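Hypothetical protein ta1320 (Thermoplasma acidophilum, PDB 1NE2) is of unknown function but has the fold of S-adenosylmethionine-dependent methyltransferases and is probably a transferase of that kind. Local coordinates at residues F165-V170 against V191-R196; S76-D81 against G96-V101. All blocks are in the same frame, centred on the assembly; numbering follows the deposited sequence.

How the interactions relate
Both contacts belong to one seven-stranded mixed sheet, at its two ends and on opposite sides of the chain's centre; their centres lie about 24 Å apart. Interaction 2 pairs the edge strand 98-101 with 76-81, parallel, inside a beta-alpha-beta unit of the Rossmann-like half, and is the more buried of the two. Interaction 1 pairs the other edge strand, 162-173, with 187-197, antiparallel, and is only partly buried. Their chemistry follows from this: in interaction 2 V77, V97, A79 and F99 make an apolar core, while T78 and N98 hydrogen-bond to the second subunit; interaction 1 lays charged side chains alongside apolar ones and sends their ends to helices and a loop of the same chain.

Interaction 1: F165-V170 against V191-R196; sequences FREEKV and VIFGVR
E167 and F193 stand side by side on one face of the antiparallel pair. E167 CG lies 3.3 Å from F193 CE1, and the carboxylate plane is turned 35° from the ring. With CG anti to the backbone N (chi1 -171°) and the chain extended beyond it, the glutamate runs past the ring to salt bridges from its OE2 to R151 and R155 of helix 151-161. An alanine here, lacking CG and the carboxylate, would probably open a gap beside F193 and leave R151 and R155 without this partner. On the other face R166 runs beside I192, its CD 3.8 Å from I192 CG2, before its guanidinium reaches D47. Farther along, V170 CG1 meets I192 CD1 at 3.5 Å, the two side chains crossing at about a right angle. F165 and R166 both face G194, a classic beta bulge: G194 O accepts F165 N at 2.9 Å and R166 N at 3.2 Å. The F165 ring lies over G194 CA in a CH-pi contact. At this antiparallel end of the methyltransferase-like sheet, strand order 3-2-1-4-5-7-6, carbon shafts cover apolar neighbours while charged ends tie the edge strand to surrounding parts of the chain.

Interaction 2: S76-D81 against G96-V101; sequences SVTAFD and GVNFMV
A79 and F99 meet at the apolar centre, the methyl CB of A79 3.6 Å from CD1 of the F99 ring. V97 CG1 lies over the centre of one face of that ring and also touches V77 CG1, at 3.9 Å. A66 of helix 64-71 packs on V77, A79 and F99. Between the parallel strands, N98 N binds V77 O, A79 N binds N98 O and M100 N reaches A79 O. A weak bond from D81 N to M100 O ends the ladder, and a water bridges V77 N and G96 O where the two segments diverge. On the other face the selenomethionine M100 sets CG against F80 CB, 3.7 Å away, and bends at chi3 (75°) to bring CE to T78 CG2. Beside it, N98 ND2 gives T78 OG1 a 3.1 Å hydrogen bond near the amide plane. E75 O and S76 OG, both of the second subunit, bind that ND2 and the T78 hydroxyl. D81 OD1 and OD2 accept from G61 N and D83 N, beside the glycine-rich turn where relatives commonly hold the cofactor ribose with an acidic residue, a role possible here too. One face is thus largely apolar, packed against helices 64-71 and 84-93; the other carries its hydrogen bonding into the dimer interface.

Interaction 1: F165-V170 against V191-R196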
ATOM      1  N   PHE B 165     -10.703 -16.983  11.324  1.00 18.69           N
ATOM      2  CA  PHE B 165      -9.829 -18.127  11.536  1.00 18.21           C
ATOM      3  C   PHE B 165      -9.048 -18.000  12.838  1.00 17.36           C
ATOM      4  O   PHE B 165      -8.399 -18.949  13.271  1.00 20.53           O
ATOM      5  CB  PHE B 165      -8.897 -18.318  10.336  1.00 18.93           C
ATOM      6  CG  PHE B 165      -8.038 -17.135  10.036  1.00 14.60           C
ATOM      7  CD1 PHE B 165      -6.837 -16.947  10.708  1.00 18.33           C
ATOM      8  CD2 PHE B 165      -8.420 -16.214   9.062  1.00 16.15           C
ATOM      9  CE1 PHE B 165      -6.021 -15.864  10.415  1.00 15.32           C
ATOM     10  CE2 PHE B 165      -7.611 -15.124   8.762  1.00 16.07           C
ATOM     11  CZ  PHE B 165      -6.405 -14.951   9.444  1.00 16.10           C
ATOM     12  N   ARG B 166      -9.122 -16.829  13.467  1.00 16.60           N
ATOM     13  CA  ARG B 166      -8.456 -16.618  14.745  1.00 15.70           C
ATOM     14  C   ARG B 166      -9.260 -15.731  15.690  1.00 16.28           C
ATOM     15  O   ARG B 166      -9.741 -14.663  15.305  1.00 14.95           O
ATOM     16  CB  ARG B 166      -7.055 -16.009  14.556  1.00 16.41           C
ATOM     17  CG  ARG B 166      -6.324 -15.735  15.883  1.00 15.03           C
ATOM     18  CD  ARG B 166      -4.845 -15.417  15.662  1.00 15.03           C
ATOM     19  NE  ARG B 166      -4.214 -16.485  14.894  1.00 16.44           N
ATOM     20  CZ  ARG B 166      -3.514 -16.298  13.778  1.00 16.93           C
ATOM     21  NH1 ARG B 166      -3.342 -15.075  13.296  1.00 15.52           N
ATOM     22  NH2 ARG B 166      -3.024 -17.344  13.117  1.00 16.77           N
ATOM     23  N   GLU B 167      -9.440 -16.224  16.914  1.00 19.27           N
ATOM     24  CA  GLU B 167     -10.112 -15.497  17.990  1.00 19.92           C
ATOM     25  C   GLU B 167      -9.356 -16.018  19.189  1.00 21.59           C
ATOM     26  O   GLU B 167      -9.733 -17.014  19.809  1.00 21.64           O
ATOM     27  CB  GLU B 167     -11.591 -15.847  18.125  1.00 21.24           C
ATOM     28  CG  GLU B 167     -12.268 -14.905  19.104  1.00 21.39           C
ATOM     29  CD  GLU B 167     -13.735 -15.201  19.316  1.00 26.03           C
ATOM     30  OE1 GLU B 167     -14.363 -15.799  18.422  1.00 28.43           O
ATOM     31  OE2 GLU B 167     -14.260 -14.812  20.378  1.00 30.23           O
ATOM     32  N   GLU B 168      -8.267 -15.328  19.495  1.00 19.61           N
ATOM     33  CA  GLU B 168      -7.367 -15.735  20.551  1.00 18.40           C
ATOM     34  C   GLU B 168      -7.338 -14.846  21.782  1.00 17.87           C
ATOM     35  O   GLU B 168      -7.273 -13.619  21.682  1.00 17.94           O
ATOM     36  CB  GLU B 168      -5.967 -15.833  19.950  1.00 17.93           C
ATOM     37  CG  GLU B 168      -4.882 -16.248  20.915  1.00 20.60           C
ATOM     38  CD  GLU B 168      -3.518 -16.198  20.270  1.00 23.21           C
ATOM     39  OE1 GLU B 168      -3.447 -15.930  19.051  1.00 24.33           O
ATOM     40  OE2 GLU B 168      -2.518 -16.429  20.973  1.00 20.96           O
ATOM     41  N   LYS B 169      -7.367 -15.478  22.950  1.00 19.28           N
ATOM     42  CA  LYS B 169      -7.325 -14.740  24.200  1.00 21.93           C
ATOM     43  C   LYS B 169      -5.871 -14.452  24.568  1.00 21.81           C
ATOM     44  O   LYS B 169      -5.027 -15.346  24.546  1.00 21.24           O
ATOM     45  CB  LYS B 169      -7.990 -15.556  25.315  1.00 25.58           C
ATOM     46  CG  LYS B 169      -7.972 -14.880  26.676  1.00 32.83           C
ATOM     47  CD  LYS B 169      -8.605 -15.755  27.751  1.00 39.72           C
ATOM     48  CE  LYS B 169      -7.794 -17.023  27.988  1.00 41.77           C
ATOM     49  NZ  LYS B 169      -8.358 -17.852  29.094  1.00 45.61           N
ATOM     50  N   VAL B 170      -5.584 -13.196  24.880  1.00 22.71           N
ATOM     51  CA  VAL B 170      -4.246 -12.786  25.282  1.00 25.53           C
ATOM     52  C   VAL B 170      -4.422 -11.934  26.530  1.00 24.97           C
ATOM     53  O   VAL B 170      -5.383 -11.176  26.644  1.00 23.07           O
ATOM     54  CB  VAL B 170      -3.531 -11.963  24.178  1.00 29.81           C
ATOM     55  CG1 VAL B 170      -3.342 -12.816  22.938  1.00 32.09           C
ATOM     56  CG2 VAL B 170      -4.327 -10.730  23.845  1.00 32.07           C
ATOM     57  N   VAL B 191      -8.308  -9.599  23.071  1.00 17.68           N
ATOM     58  CA  VAL B 191      -8.629 -10.590  22.060  1.00 17.31           C
ATOM     59  C   VAL B 191      -7.997 -10.249  20.720  1.00 17.82           C
ATOM     60  O   VAL B 191      -7.965  -9.087  20.308  1.00 18.11           O
ATOM     61  CB  VAL B 191     -10.165 -10.734  21.878  1.00 17.46           C
ATOM     62  CG1 VAL B 191     -10.764  -9.435  21.357  1.00 16.85           C
ATOM     63  CG2 VAL B 191     -10.469 -11.883  20.926  1.00 17.15           C
ATOM     64  N   ILE B 192      -7.481 -11.281  20.061  1.00 16.16           N
ATOM     65  CA  ILE B 192      -6.869 -11.155  18.749  1.00 18.27           C
ATOM     66  C   ILE B 192      -7.781 -11.830  17.736  1.00 16.36           C
ATOM     67  O   ILE B 192      -8.145 -12.998  17.904  1.00 17.95           O
ATOM     68  CB  ILE B 192      -5.490 -11.852  18.690  1.00 16.59           C
ATOM     69  CG1 ILE B 192      -4.465 -11.067  19.515  1.00 19.38           C
ATOM     70  CG2 ILE B 192      -5.024 -11.975  17.230  1.00 19.93           C
ATOM     71  CD1 ILE B 192      -3.107 -11.755  19.606  1.00 19.15           C
ATOM     72  N   PHE B 193      -8.149 -11.087  16.698  1.00 16.42           N
ATOM     73  CA  PHE B 193      -8.999 -11.599  15.625  1.00 16.51           C
ATOM     74  C   PHE B 193      -8.219 -11.633  14.322  1.00 15.36           C
ATOM     75  O   PHE B 193      -7.452 -10.720  14.038  1.00 14.87           O
ATOM     76  CB  PHE B 193     -10.225 -10.698  15.425  1.00 16.54           C
ATOM     77  CG  PHE B 193     -11.364 -11.011  16.344  1.00 17.26           C
ATOM     78  CD1 PHE B 193     -12.085 -12.190  16.196  1.00 21.71           C
ATOM     79  CD2 PHE B 193     -11.712 -10.133  17.368  1.00 18.19           C
ATOM     80  CE1 PHE B 193     -13.143 -12.495  17.061  1.00 22.09           C
ATOM     81  CE2 PHE B 193     -12.768 -10.430  18.237  1.00 17.78           C
ATOM     82  CZ  PHE B 193     -13.480 -11.611  18.080  1.00 21.53           C
ATOM     83  N   GLY B 194      -8.420 -12.703  13.556  1.00 14.82           N
ATOM     84  CA  GLY B 194      -7.808 -12.867  12.250  1.00 15.58           C
ATOM     85  C   GLY B 194      -8.981 -13.270  11.381  1.00 17.49           C
ATOM     86  O   GLY B 194      -9.645 -14.265  11.683  1.00 16.56           O
ATOM     87  N   VAL B 195      -9.252 -12.509  10.322  1.00 15.79           N
ATOM     88  CA  VAL B 195     -10.401 -12.785   9.454  1.00 17.36           C
ATOM     89  C   VAL B 195     -10.071 -12.739   7.962  1.00 17.39           C
ATOM     90  O   VAL B 195      -9.297 -11.883   7.514  1.00 16.29           O
ATOM     91  CB  VAL B 195     -11.533 -11.748   9.704  1.00 18.26           C
ATOM     92  CG1 VAL B 195     -12.838 -12.236   9.086  1.00 18.04           C
ATOM     93  CG2 VAL B 195     -11.697 -11.485  11.197  1.00 16.59           C
ATOM     94  N   ARG B 196     -10.646 -13.665   7.194  1.00 17.51           N
ATOM     95  CA  ARG B 196     -10.444 -13.671   5.744  1.00 17.37           C
ATOM     96  C   ARG B 196     -11.690 -13.042   5.125  1.00 18.75           C
ATOM     97  O   ARG B 196     -12.797 -13.548   5.296  1.00 18.05           O
ATOM     98  CB  ARG B 196     -10.268 -15.096   5.217  1.00 19.16           C
ATOM     99  CG  ARG B 196     -10.147 -15.181   3.699  1.00 26.07           C
ATOM    100  CD  ARG B 196      -8.979 -14.351   3.186  1.00 33.62           C
ATOM    101  NE  ARG B 196      -8.704 -14.595   1.770  1.00 42.66           N
ATOM    102  CZ  ARG B 196      -9.464 -14.165   0.766  1.00 45.23           C
ATOM    103  NH1 ARG B 196     -10.556 -13.455   1.010  1.00 46.77           N
ATOM    104  NH2 ARG B 196      -9.136 -14.457  -0.486  1.00 47.14           N
TER

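Interaction 2: S76-D81 against G96-V101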
ATOM      1  N   SER B  76       4.914  -3.142   1.108  1.00 16.85           N
ATOM      2  CA  SER B  76       4.564  -1.736   1.270  1.00 17.27           C
ATOM      3  C   SER B  76       3.737  -1.612   2.531  1.00 17.94           C
ATOM      4  O   SER B  76       2.951  -2.505   2.854  1.00 18.44           O
ATOM      5  CB  SER B  76       3.777  -1.225   0.054  1.00 20.98           C
ATOM      6  OG  SER B  76       2.673  -2.057  -0.238  1.00 32.51           O
ATOM      7  N   VAL B  77       3.933  -0.522   3.266  1.00 15.58           N
ATOM      8  CA  VAL B  77       3.178  -0.312   4.490  1.00 14.39           C
ATOM      9  C   VAL B  77       2.613   1.100   4.500  1.00 15.47           C
ATOM     10  O   VAL B  77       3.328   2.075   4.270  1.00 16.21           O
ATOM     11  CB  VAL B  77       4.051  -0.494   5.756  1.00 14.14           C
ATOM     12  CG1 VAL B  77       3.179  -0.346   6.999  1.00 13.36           C
ATOM     13  CG2 VAL B  77       4.727  -1.870   5.751  1.00 14.23           C
ATOM     14  N   THR B  78       1.318   1.197   4.754  1.00 14.81           N
ATOM     15  CA  THR B  78       0.649   2.485   4.819  1.00 14.53           C
ATOM     16  C   THR B  78       0.012   2.506   6.204  1.00 14.31           C
ATOM     17  O   THR B  78      -0.425   1.474   6.706  1.00 14.75           O
ATOM     18  CB  THR B  78      -0.398   2.598   3.692  1.00 16.87           C
ATOM     19  OG1 THR B  78       0.287   2.699   2.432  1.00 16.20           O
ATOM     20  CG2 THR B  78      -1.295   3.811   3.891  1.00 14.97           C
ATOM     21  N   ALA B  79      -0.005   3.663   6.849  1.00 14.03           N
ATOM     22  CA  ALA B  79      -0.569   3.740   8.191  1.00 13.02           C
ATOM     23  C   ALA B  79      -1.171   5.115   8.404  1.00 16.11           C
ATOM     24  O   ALA B  79      -0.616   6.106   7.950  1.00 19.14           O
ATOM     25  CB  ALA B  79       0.523   3.476   9.230  1.00 15.72           C
ATOM     26  N   PHE B  80      -2.297   5.174   9.106  1.00 16.17           N
ATOM     27  CA  PHE B  80      -2.958   6.449   9.333  1.00 16.41           C
ATOM     28  C   PHE B  80      -3.501   6.604  10.743  1.00 18.50           C
ATOM     29  O   PHE B  80      -3.747   5.625  11.450  1.00 17.66           O
ATOM     30  CB  PHE B  80      -4.096   6.619   8.323  1.00 16.90           C
ATOM     31  CG  PHE B  80      -5.252   5.674   8.540  1.00 15.56           C
ATOM     32  CD1 PHE B  80      -6.320   6.034   9.360  1.00 17.44           C
ATOM     33  CD2 PHE B  80      -5.279   4.433   7.907  1.00 16.91           C
ATOM     34  CE1 PHE B  80      -7.402   5.168   9.544  1.00 19.06           C
ATOM     35  CE2 PHE B  80      -6.352   3.560   8.081  1.00 16.17           C
ATOM     36  CZ  PHE B  80      -7.417   3.929   8.901  1.00 16.82           C
ATOM     37  N   ASP B  81      -3.681   7.857  11.143  1.00 19.43           N
ATOM     38  CA  ASP B  81      -4.212   8.188  12.455  1.00 19.76           C
ATOM     39  C   ASP B  81      -4.846   9.559  12.302  1.00 21.18           C
ATOM     40  O   ASP B  81      -4.432  10.348  11.456  1.00 19.21           O
ATOM     41  CB  ASP B  81      -3.101   8.268  13.505  1.00 18.92           C
ATOM     42  CG  ASP B  81      -3.635   8.150  14.923  1.00 24.90           C
ATOM     43  OD1 ASP B  81      -3.668   7.019  15.447  1.00 23.19           O
ATOM     44  OD2 ASP B  81      -4.045   9.180  15.510  1.00 26.60           O
ATOM     45  N   GLY B  96      10.412   4.551   6.438  1.00 26.30           N
ATOM     46  CA  GLY B  96      10.091   3.723   5.287  1.00 24.79           C
ATOM     47  C   GLY B  96       8.605   3.468   5.122  1.00 23.09           C
ATOM     48  O   GLY B  96       8.155   2.984   4.082  1.00 23.41           O
ATOM     49  N   VAL B  97       7.838   3.792   6.155  1.00 20.26           N
ATOM     50  CA  VAL B  97       6.395   3.594   6.132  1.00 18.48           C
ATOM     51  C   VAL B  97       5.659   4.823   5.615  1.00 19.30           C
ATOM     52  O   VAL B  97       6.049   5.961   5.896  1.00 19.71           O
ATOM     53  CB  VAL B  97       5.861   3.272   7.538  1.00 18.23           C
ATOM     54  CG1 VAL B  97       4.340   3.355   7.554  1.00 19.49           C
ATOM     55  CG2 VAL B  97       6.329   1.883   7.968  1.00 21.32           C
ATOM     56  N   ASN B  98       4.595   4.581   4.858  1.00 16.04           N
ATOM     57  CA  ASN B  98       3.773   5.649   4.311  1.00 17.51           C
ATOM     58  C   ASN B  98       2.758   6.091   5.370  1.00 17.91           C
ATOM     59  O   ASN B  98       1.632   5.592   5.414  1.00 17.27           O
ATOM     60  CB  ASN B  98       3.065   5.143   3.042  1.00 15.98           C
ATOM     61  CG  ASN B  98       2.081   6.150   2.473  1.00 17.96           C
ATOM     62  OD1 ASN B  98       2.297   7.366   2.543  1.00 14.82           O
ATOM     63  ND2 ASN B  98       0.995   5.646   1.891  1.00 18.56           N
ATOM     64  N   PHE B  99       3.173   7.019   6.235  1.00 17.33           N
ATOM     65  CA  PHE B  99       2.305   7.544   7.290  1.00 18.05           C
ATOM     66  C   PHE B  99       1.497   8.740   6.801  1.00 19.87           C
ATOM     67  O   PHE B  99       1.984   9.554   6.022  1.00 19.49           O
ATOM     68  CB  PHE B  99       3.132   7.982   8.501  1.00 18.81           C
ATOM     69  CG  PHE B  99       3.631   6.846   9.343  1.00 18.38           C
ATOM     70  CD1 PHE B  99       2.752   6.099  10.123  1.00 16.79           C
ATOM     71  CD2 PHE B  99       4.987   6.536   9.376  1.00 18.30           C
ATOM     72  CE1 PHE B  99       3.219   5.064  10.927  1.00 19.79           C
ATOM     73  CE2 PHE B  99       5.462   5.503  10.175  1.00 19.92           C
ATOM     74  CZ  PHE B  99       4.578   4.766  10.952  1.00 18.87           C
HETATM   75  N   MSE B 100       0.263   8.848   7.276  1.00 19.73           N
HETATM   76  CA  MSE B 100      -0.603   9.949   6.884  1.00 21.32           C
HETATM   77  C   MSE B 100      -1.629  10.257   7.958  1.00 22.07           C
HETATM   78  O   MSE B 100      -2.028   9.381   8.726  1.00 20.29           O
HETATM   79  CB  MSE B 100      -1.331   9.596   5.586  1.00 27.31           C
HETATM   80  CG  MSE B 100      -2.097   8.283   5.685  1.00 33.45           C
HETATM   81 SE   MSE B 100      -2.944   7.777   4.041  0.65 49.25          SE
HETATM   82  CE  MSE B 100      -1.376   7.200   3.086  1.00 46.02           C
ATOM     83  N   VAL B 101      -2.043  11.518   8.017  1.00 21.94           N
ATOM     84  CA  VAL B 101      -3.067  11.931   8.961  1.00 22.32           C
ATOM     85  C   VAL B 101      -4.361  11.761   8.174  1.00 22.56           C
ATOM     86  O   VAL B 101      -4.473  12.247   7.049  1.00 24.91           O
ATOM     87  CB  VAL B 101      -2.912  13.417   9.365  1.00 24.30           C
ATOM     88  CG1 VAL B 101      -4.037  13.819  10.307  1.00 22.90           C
ATOM     89  CG2 VAL B 101      -1.563  13.637  10.033  1.00 21.14           C
TER
HETATM   90  O   HOH W   1       6.523   0.933   2.901  1.00 29.05           O